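Local coordinates for protein oxidoreductase (Azotobacter vinelandii, PDB 7D5M) that binds NAD+ through a Rossmann-fold domain and, as a homolog of inositol dehydrogenase, probably oxidises a sugar-like polyol substrate, at residues 12-17 and 37-42; 66-71 and 79-84. All blocks are in the same frame, centred on the assembly; numbering follows the deposited sequence.

Contact 1 (12-17 and 37-42); sequences IRWAMV and QSFALV
Trp14 and Phe39 meet edge to face on one side of two parallel neighbouring strands. The edge of Phe39 points at the face of the five-membered ring of Trp14. The two ring centroids are 4.8 Å apart and the planes are turned by 55°. The closest atoms are Trp14 CG and Phe39 CD2, at 3.6 Å. The indole reaches this place because CG of Trp14 stands anti to the backbone N (chi1 -178°). Ile12 lies alongside Phe39 and points the same way. Its CG1 sits over a face of the phenyl ring, while Ile12 CB is 3.5 Å from Phe39 CD2. Phe39 is thus held between Ile12 and Trp14. Beyond the indole, Leu41 crosses Trp14 at a slant and brings its CD1 to 3.8 Å from Trp14 CE3. The indole NE1 of Trp14 is hydrogen-bonded to Ser89 OG. An alanine at the Trp14 position would remove the indole, so Phe39 and Leu41 would probably lose a shared packing surface and Ser89 OG a hydrogen-bond partner. The backbones are paired in parallel register, Ile12 with Phe39, Arg13 with Ala40 and Trp14 with Leu41. Ile12 N donates to Ser38 O at 2.9 Å, and Ala40 N donates to Ile12 O at 2.9 Å. Trp14 N makes a weak bond to Ala40 O. Val42 N then bonds to Trp14 O at 3.0 Å. The segments 12-16 and 39-42 run at 51° to each other. This is the first beta-alpha-beta unit of the Rossmann fold, and Val17, where the chain turns a corner, touches the bound NAD. Helix 26-34 links the two strands and packs on Trp14, Met16 and Leu41. Helix 329-349 packs on Phe39, whose ring also meets Tyr337 edge-to-face. Strand 87-91 runs along the other edge of strand 12-16.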
ATOM      1  N   ILE A  12       9.843 -21.184  35.202  1.00 12.83           N
ATOM      2  CA  ILE A  12      10.153 -22.608  34.890  1.00 12.57           C
ATOM      3  C   ILE A  12      11.678 -22.724  34.745  1.00 12.14           C
ATOM      4  O   ILE A  12      12.278 -21.949  33.966  1.00 11.86           O
ATOM      5  CB  ILE A  12       9.429 -23.080  33.613  1.00 12.95           C
ATOM      6  CG1 ILE A  12       7.902 -22.912  33.662  1.00 14.11           C
ATOM      7  CG2 ILE A  12       9.826 -24.512  33.276  1.00 13.01           C
ATOM      8  CD1 ILE A  12       7.195 -23.721  34.711  1.00 14.78           C
ATOM      9  N   ARG A  13      12.302 -23.665  35.443  1.00 11.79           N
ATOM     10  CA  ARG A  13      13.755 -23.920  35.294  1.00 11.88           C
ATOM     11  C   ARG A  13      13.972 -24.570  33.922  1.00 11.60           C
ATOM     12  O   ARG A  13      13.322 -25.599  33.633  1.00 11.54           O
ATOM     13  CB  ARG A  13      14.267 -24.754  36.473  1.00 12.53           C
ATOM     14  CG  ARG A  13      14.127 -24.046  37.814  1.00 13.72           C
ATOM     15  CD  ARG A  13      14.750 -24.830  38.956  1.00 14.65           C
ATOM     16  NE  ARG A  13      14.256 -26.194  39.077  1.00 15.20           N
ATOM     17  CZ  ARG A  13      13.204 -26.589  39.799  1.00 16.37           C
ATOM     18  NH1 ARG A  13      12.478 -25.722  40.482  1.00 17.59           N
ATOM     19  NH2 ARG A  13      12.869 -27.863  39.819  1.00 17.63           N
ATOM     20  N   TRP A  14      14.828 -23.973  33.099  1.00 11.09           N
ATOM     21  CA  TRP A  14      14.807 -24.185  31.630  1.00 10.91           C
ATOM     22  C   TRP A  14      16.207 -24.377  31.047  1.00 10.69           C
ATOM     23  O   TRP A  14      17.179 -23.750  31.508  1.00 10.94           O
ATOM     24  CB  TRP A  14      14.055 -23.009  31.001  1.00 10.87           C
ATOM     25  CG  TRP A  14      13.862 -23.043  29.518  1.00 10.85           C
ATOM     26  CD1 TRP A  14      13.162 -23.952  28.775  1.00 11.00           C
ATOM     27  CD2 TRP A  14      14.298 -22.023  28.604  1.00 10.14           C
ATOM     28  NE1 TRP A  14      13.174 -23.583  27.452  1.00 11.02           N
ATOM     29  CE2 TRP A  14      13.859 -22.399  27.322  1.00 10.55           C
ATOM     30  CE3 TRP A  14      15.042 -20.846  28.749  1.00 10.56           C
ATOM     31  CZ2 TRP A  14      14.151 -21.632  26.190  1.00 10.38           C
ATOM     32  CZ3 TRP A  14      15.321 -20.087  27.633  1.00  9.99           C
ATOM     33  CH2 TRP A  14      14.874 -20.476  26.375  1.00  9.96           C
ATOM     34  N   ALA A  15      16.276 -25.204  30.005  1.00 10.59           N
ATOM     35  CA  ALA A  15      17.470 -25.446  29.180  1.00 11.01           C
ATOM     36  C   ALA A  15      17.100 -25.330  27.703  1.00 11.41           C
ATOM     37  O   ALA A  15      15.913 -25.509  27.329  1.00 10.34           O
ATOM     38  CB  ALA A  15      18.034 -26.808  29.474  1.00 11.26           C
ATOM     39  N   MET A  16      18.112 -25.083  26.885  1.00 11.96           N
ATOM     40  CA  MET A  16      18.024 -25.240  25.420  1.00 12.42           C
ATOM     41  C   MET A  16      18.961 -26.363  24.991  1.00 12.06           C
ATOM     42  O   MET A  16      20.019 -26.551  25.627  1.00 12.48           O
ATOM     43  CB  MET A  16      18.386 -23.943  24.702  1.00 14.21           C
ATOM     44  CG  MET A  16      17.313 -22.896  24.853  1.00 15.26           C
ATOM     45  SD  MET A  16      17.546 -21.571  23.646  1.00 16.97           S
ATOM     46  CE  MET A  16      17.012 -22.393  22.147  1.00 17.79           C
ATOM     47  N   VAL A  17      18.541 -27.106  23.974  1.00 11.85           N
ATOM     48  CA  VAL A  17      19.439 -27.963  23.156  1.00 11.60           C
ATOM     49  C   VAL A  17      19.480 -27.337  21.768  1.00 11.78           C
ATOM     50  O   VAL A  17      18.402 -27.163  21.166  1.00 11.36           O
ATOM     51  CB  VAL A  17      18.972 -29.428  23.117  1.00 12.12           C
ATOM     52  CG1 VAL A  17      19.982 -30.304  22.394  1.00 12.35           C
ATOM     53  CG2 VAL A  17      18.710 -29.967  24.509  1.00 11.60           C
ATOM     54  N   GLN A  37       9.222 -13.134  33.266  1.00 15.49           N
ATOM     55  CA  GLN A  37       9.448 -14.105  34.365  1.00 16.27           C
ATOM     56  C   GLN A  37       8.833 -15.469  34.003  1.00 15.69           C
ATOM     57  O   GLN A  37       8.403 -16.176  34.940  1.00 16.39           O
ATOM     58  CB  GLN A  37       8.826 -13.583  35.671  1.00 17.43           C
ATOM     59  CG  GLN A  37       9.146 -12.123  35.992  1.00 18.48           C
ATOM     60  CD  GLN A  37       8.497 -11.672  37.281  1.00 18.79           C
ATOM     61  OE1 GLN A  37       8.952 -12.007  38.371  1.00 18.80           O
ATOM     62  NE2 GLN A  37       7.413 -10.915  37.168  1.00 17.50           N
ATOM     63  N   SER A  38       8.773 -15.857  32.720  1.00 13.91           N
ATOM     64  CA  SER A  38       8.149 -17.148  32.304  1.00 12.48           C
ATOM     65  C   SER A  38       9.102 -18.317  32.579  1.00 11.88           C
ATOM     66  O   SER A  38       8.695 -19.302  33.256  1.00 11.36           O
ATOM     67  CB  SER A  38       7.730 -17.131  30.852  1.00 12.18           C
ATOM     68  OG  SER A  38       6.603 -16.280  30.671  1.00 11.90           O
ATOM     69  N   PHE A  39      10.319 -18.220  32.055  1.00 10.45           N
ATOM     70  CA  PHE A  39      11.382 -19.247  32.155  1.00 10.34           C
ATOM     71  C   PHE A  39      12.671 -18.590  32.648  1.00 10.85           C
ATOM     72  O   PHE A  39      12.880 -17.372  32.420  1.00 10.35           O
ATOM     73  CB  PHE A  39      11.634 -19.914  30.797  1.00 10.11           C
ATOM     74  CG  PHE A  39      10.484 -20.715  30.257  1.00  9.88           C
ATOM     75  CD1 PHE A  39       9.420 -20.097  29.624  1.00  9.82           C
ATOM     76  CD2 PHE A  39      10.452 -22.094  30.406  1.00  9.97           C
ATOM     77  CE1 PHE A  39       8.362 -20.844  29.137  1.00 10.04           C
ATOM     78  CE2 PHE A  39       9.395 -22.839  29.903  1.00 10.07           C
ATOM     79  CZ  PHE A  39       8.343 -22.210  29.284  1.00 10.01           C
ATOM     80  N   ALA A  40      13.526 -19.387  33.289  1.00 10.86           N
ATOM     81  CA  ALA A  40      14.906 -19.022  33.667  1.00 11.36           C
ATOM     82  C   ALA A  40      15.864 -20.007  32.994  1.00 11.26           C
ATOM     83  O   ALA A  40      15.727 -21.226  33.232  1.00 11.10           O
ATOM     84  CB  ALA A  40      15.058 -19.039  35.168  1.00 11.66           C
ATOM     85  N   LEU A  41      16.805 -19.488  32.209  1.00 11.54           N
ATOM     86  CA  LEU A  41      17.813 -20.303  31.494  1.00 11.74           C
ATOM     87  C   LEU A  41      18.949 -20.641  32.462  1.00 11.88           C
ATOM     88  O   LEU A  41      19.796 -19.755  32.750  1.00 11.43           O
ATOM     89  CB  LEU A  41      18.340 -19.545  30.277  1.00 11.67           C
ATOM     90  CG  LEU A  41      19.369 -20.308  29.443  1.00 12.20           C
ATOM     91  CD1 LEU A  41      18.747 -21.553  28.839  1.00 12.52           C
ATOM     92  CD2 LEU A  41      19.957 -19.413  28.368  1.00 12.81           C
ATOM     93  N   VAL A  42      18.964 -21.880  32.943  1.00 12.35           N
ATOM     94  CA  VAL A  42      19.915 -22.319  34.009  1.00 12.96           C
ATOM     95  C   VAL A  42      20.882 -23.370  33.463  1.00 12.81           C
ATOM     96  O   VAL A  42      21.839 -23.690  34.182  1.00 13.10           O
ATOM     97  CB  VAL A  42      19.158 -22.822  35.252  1.00 13.17           C
ATOM     98  CG1 VAL A  42      18.310 -21.711  35.839  1.00 13.56           C
ATOM     99  CG2 VAL A  42      18.315 -24.055  34.958  1.00 13.30           C
TER

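Contact 2 (66-71 and 79-84); sequences RCYPDY and ARRPDG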
ATOM      1  N   ARG A  66      26.966 -26.188  33.989  1.00 16.77           N
ATOM      2  CA  ARG A  66      25.613 -26.579  33.503  1.00 16.08           C
ATOM      3  C   ARG A  66      25.504 -26.318  31.996  1.00 15.63           C
ATOM      4  O   ARG A  66      24.374 -26.334  31.478  1.00 14.73           O
ATOM      5  CB  ARG A  66      24.526 -25.835  34.283  1.00 16.21           C
ATOM      6  CG  ARG A  66      24.542 -26.122  35.775  1.00 15.86           C
ATOM      7  CD  ARG A  66      23.452 -25.376  36.505  1.00 15.55           C
ATOM      8  NE  ARG A  66      22.187 -26.100  36.558  1.00 15.67           N
ATOM      9  CZ  ARG A  66      21.110 -25.666  37.206  1.00 16.05           C
ATOM     10  NH1 ARG A  66      21.156 -24.514  37.852  1.00 15.91           N
ATOM     11  NH2 ARG A  66      19.992 -26.370  37.207  1.00 16.07           N
ATOM     12  N   CYS A  67      26.632 -26.081  31.328  1.00 15.39           N
ATOM     13  CA  CYS A  67      26.761 -26.140  29.852  1.00 15.43           C
ATOM     14  C   CYS A  67      27.290 -27.532  29.510  1.00 15.79           C
ATOM     15  O   CYS A  67      28.515 -27.740  29.601  1.00 18.14           O
ATOM     16  CB  CYS A  67      27.695 -25.075  29.299  1.00 15.64           C
ATOM     17  SG  CYS A  67      27.161 -23.387  29.689  1.00 16.52           S
ATOM     18  N   TYR A  68      26.392 -28.454  29.191  1.00 15.08           N
ATOM     19  CA  TYR A  68      26.714 -29.884  28.970  1.00 14.81           C
ATOM     20  C   TYR A  68      27.013 -30.127  27.498  1.00 14.90           C
ATOM     21  O   TYR A  68      26.545 -29.390  26.629  1.00 14.06           O
ATOM     22  CB  TYR A  68      25.559 -30.750  29.456  1.00 15.22           C
ATOM     23  CG  TYR A  68      25.157 -30.506  30.888  1.00 14.85           C
ATOM     24  CD1 TYR A  68      25.797 -31.153  31.935  1.00 14.80           C
ATOM     25  CD2 TYR A  68      24.122 -29.640  31.201  1.00 14.75           C
ATOM     26  CE1 TYR A  68      25.428 -30.941  33.253  1.00 15.11           C
ATOM     27  CE2 TYR A  68      23.735 -29.427  32.516  1.00 14.46           C
ATOM     28  CZ  TYR A  68      24.373 -30.098  33.544  1.00 15.59           C
ATOM     29  OH  TYR A  68      23.989 -29.897  34.837  1.00 16.11           O
ATOM     30  N   PRO A  69      27.815 -31.165  27.170  1.00 14.70           N
ATOM     31  CA  PRO A  69      28.179 -31.434  25.779  1.00 15.55           C
ATOM     32  C   PRO A  69      27.058 -32.002  24.903  1.00 15.16           C
ATOM     33  O   PRO A  69      27.192 -31.951  23.688  1.00 15.22           O
ATOM     34  CB  PRO A  69      29.316 -32.464  25.911  1.00 15.43           C
ATOM     35  CG  PRO A  69      29.018 -33.152  27.211  1.00 15.06           C
ATOM     36  CD  PRO A  69      28.529 -32.038  28.116  1.00 15.12           C
ATOM     37  N   ASP A  70      26.003 -32.553  25.508  1.00 15.57           N
ATOM     38  CA  ASP A  70      24.898 -33.192  24.754  1.00 15.67           C
ATOM     39  C   ASP A  70      23.620 -33.229  25.597  1.00 15.04           C
ATOM     40  O   ASP A  70      23.682 -33.078  26.835  1.00 14.38           O
ATOM     41  CB  ASP A  70      25.267 -34.629  24.360  1.00 16.57           C
ATOM     42  CG  ASP A  70      25.329 -35.545  25.570  1.00 17.80           C
ATOM     43  OD1 ASP A  70      26.245 -35.368  26.393  1.00 21.70           O
ATOM     44  OD2 ASP A  70      24.430 -36.370  25.728  1.00 21.37           O
ATOM     45  N   TYR A  71      22.495 -33.493  24.944  1.00 15.46           N
ATOM     46  CA  TYR A  71      21.166 -33.529  25.600  1.00 15.44           C
ATOM     47  C   TYR A  71      21.080 -34.679  26.616  1.00 15.73           C
ATOM     48  O   TYR A  71      20.383 -34.489  27.630  1.00 14.77           O
ATOM     49  CB  TYR A  71      20.048 -33.598  24.559  1.00 16.38           C
ATOM     50  CG  TYR A  71      19.976 -34.866  23.755  1.00 16.83           C
ATOM     51  CD1 TYR A  71      20.704 -35.020  22.583  1.00 17.44           C
ATOM     52  CD2 TYR A  71      19.165 -35.908  24.156  1.00 17.41           C
ATOM     53  CE1 TYR A  71      20.630 -36.184  21.835  1.00 18.66           C
ATOM     54  CE2 TYR A  71      19.075 -37.070  23.416  1.00 19.57           C
ATOM     55  CZ  TYR A  71      19.793 -37.204  22.240  1.00 19.51           C
ATOM     56  OH  TYR A  71      19.713 -38.380  21.549  1.00 20.65           O
ATOM     57  N   ALA A  79      18.889 -34.044  36.421  1.00 17.86           N
ATOM     58  CA  ALA A  79      18.003 -34.927  37.225  1.00 18.50           C
ATOM     59  C   ALA A  79      18.574 -35.101  38.641  1.00 20.20           C
ATOM     60  O   ALA A  79      17.799 -35.401  39.559  1.00 19.24           O
ATOM     61  CB  ALA A  79      17.845 -36.263  36.532  1.00 18.11           C
ATOM     62  N   ARG A  80      19.886 -34.929  38.809  1.00 22.19           N
ATOM     63  CA  ARG A  80      20.580 -35.165  40.104  1.00 24.74           C
ATOM     64  C   ARG A  80      20.433 -33.951  41.030  1.00 25.39           C
ATOM     65  O   ARG A  80      20.663 -34.119  42.243  1.00 24.86           O
ATOM     66  CB  ARG A  80      22.057 -35.470  39.861  1.00 25.87           C
ATOM     67  CG  ARG A  80      22.315 -36.782  39.137  1.00 28.45           C
ATOM     68  CD  ARG A  80      23.814 -36.989  39.071  1.00 31.98           C
ATOM     69  NE  ARG A  80      24.245 -38.116  38.257  1.00 34.43           N
ATOM     70  CZ  ARG A  80      25.521 -38.440  38.043  1.00 36.08           C
ATOM     71  NH1 ARG A  80      26.494 -37.726  38.586  1.00 37.91           N
ATOM     72  NH2 ARG A  80      25.823 -39.478  37.282  1.00 37.19           N
ATOM     73  N   ARG A  81      20.050 -32.783  40.504  1.00 24.47           N
ATOM     74  CA  ARG A  81      20.018 -31.513  41.277  1.00 25.17           C
ATOM     75  C   ARG A  81      18.586 -31.162  41.668  1.00 24.93           C
ATOM     76  O   ARG A  81      17.685 -31.212  40.834  1.00 24.25           O
ATOM     77  CB  ARG A  81      20.553 -30.326  40.469  1.00 25.59           C
ATOM     78  CG  ARG A  81      21.741 -30.615  39.568  1.00 25.90           C
ATOM     79  CD  ARG A  81      22.084 -29.418  38.710  1.00 24.55           C
ATOM     80  NE  ARG A  81      22.186 -28.179  39.477  1.00 23.44           N
ATOM     81  CZ  ARG A  81      23.274 -27.423  39.597  1.00 22.63           C
ATOM     82  NH1 ARG A  81      24.411 -27.750  39.004  1.00 23.46           N
ATOM     83  NH2 ARG A  81      23.218 -26.324  40.324  1.00 22.61           N
ATOM     84  N   PRO A  82      18.344 -30.684  42.911  1.00 25.01           N
ATOM     85  CA  PRO A  82      17.002 -30.250  43.303  1.00 25.17           C
ATOM     86  C   PRO A  82      16.545 -29.003  42.528  1.00 23.93           C
ATOM     87  O   PRO A  82      15.353 -28.797  42.425  1.00 25.52           O
ATOM     88  CB  PRO A  82      17.154 -29.958  44.805  1.00 26.35           C
ATOM     89  CG  PRO A  82      18.611 -29.572  44.957  1.00 26.07           C
ATOM     90  CD  PRO A  82      19.345 -30.459  43.970  1.00 26.20           C
ATOM     91  N   ASP A  83      17.491 -28.219  42.003  1.00 22.17           N
ATOM     92  CA  ASP A  83      17.240 -27.032  41.142  1.00 20.74           C
ATOM     93  C   ASP A  83      17.422 -27.402  39.658  1.00 18.67           C
ATOM     94  O   ASP A  83      17.639 -26.492  38.840  1.00 18.34           O
ATOM     95  CB  ASP A  83      18.159 -25.881  41.558  1.00 22.33           C
ATOM     96  CG  ASP A  83      19.642 -26.127  41.315  1.00 22.42           C
ATOM     97  OD1 ASP A  83      20.054 -27.308  41.259  1.00 23.61           O
ATOM     98  OD2 ASP A  83      20.376 -25.138  41.191  1.00 23.63           O
ATOM     99  N   GLY A  84      17.319 -28.685  39.318  1.00 16.85           N
ATOM    100  CA  GLY A  84      17.435 -29.174  37.930  1.00 16.36           C
ATOM    101  C   GLY A  84      16.338 -28.622  37.037  1.00 14.98           C
ATOM    102  O   GLY A  84      15.277 -28.232  37.550  1.00 14.87           O
TER
HETATM  103  O   HOH W   1      19.372 -23.087  39.429  1.00 28.05           O
HETATM  104  O   HOH W   2      25.088 -30.144  37.216  1.00 21.17           O
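Arg66 meets Asp83 where an irregular loop faces a type I beta turn, Arg81 to Gly84, in the Rossmann-fold NAD-binding domain. Gly84 N closes the turn by bonding to Arg81 O at 3.0 Å. Arg66 NH2 donates to Asp83 O at 2.9 Å. The donor stands above the carbonyl plane of Asp83, though the oxygen lies at the edge of the Arg66 guanidinium. The guanidinium of Arg81 lies flat on that of Arg66, with centres 3.7 Å apart and planes at 3°. Both arginine chains bend at chi3, 88° in Arg66 and 49° in Arg81, as they enter this stack. Arg81 grips the Asp83 carboxylate side-on, with NE on OD1 at 2.9 Å and NH2 on OD2 at 3.2 Å. Arg66 NH1 is 3.5 Å from Asp83 OD2, a contact of charges alone. One water bridges this pair, and another joins Tyr68 OH to Arg81 NH1. Glu78 forms a salt bridge with Arg66 NH2 and a hydrogen bond with Tyr68 OH. The two carboxylates probably offset the like charges of the arginine stack and so help tie together the loops flanking helix 71-78, away from the annotated sites.

Overall arrangement
Contact 1 is buried core of the Rossmann domain, while contact 2 is only partly buried and lies farther from the centre of the chain. Contact 1 joins two adjacent strands by parallel backbone bonds, one of them weak, and apolar side chains. Contact 2 joins the loops before and after helix 71-78 by charge, stacking and water. Their centres are about 12 Å apart, and they touch directly. Arg13 NE probably bonds to Gly84 O at 2.7 Å, and the Arg66 side chain packs on Val42. The sheet face carrying Arg13 and Ala40 thus borders the polar network, whereas Trp14 and Phe39 pack against helices on the other face.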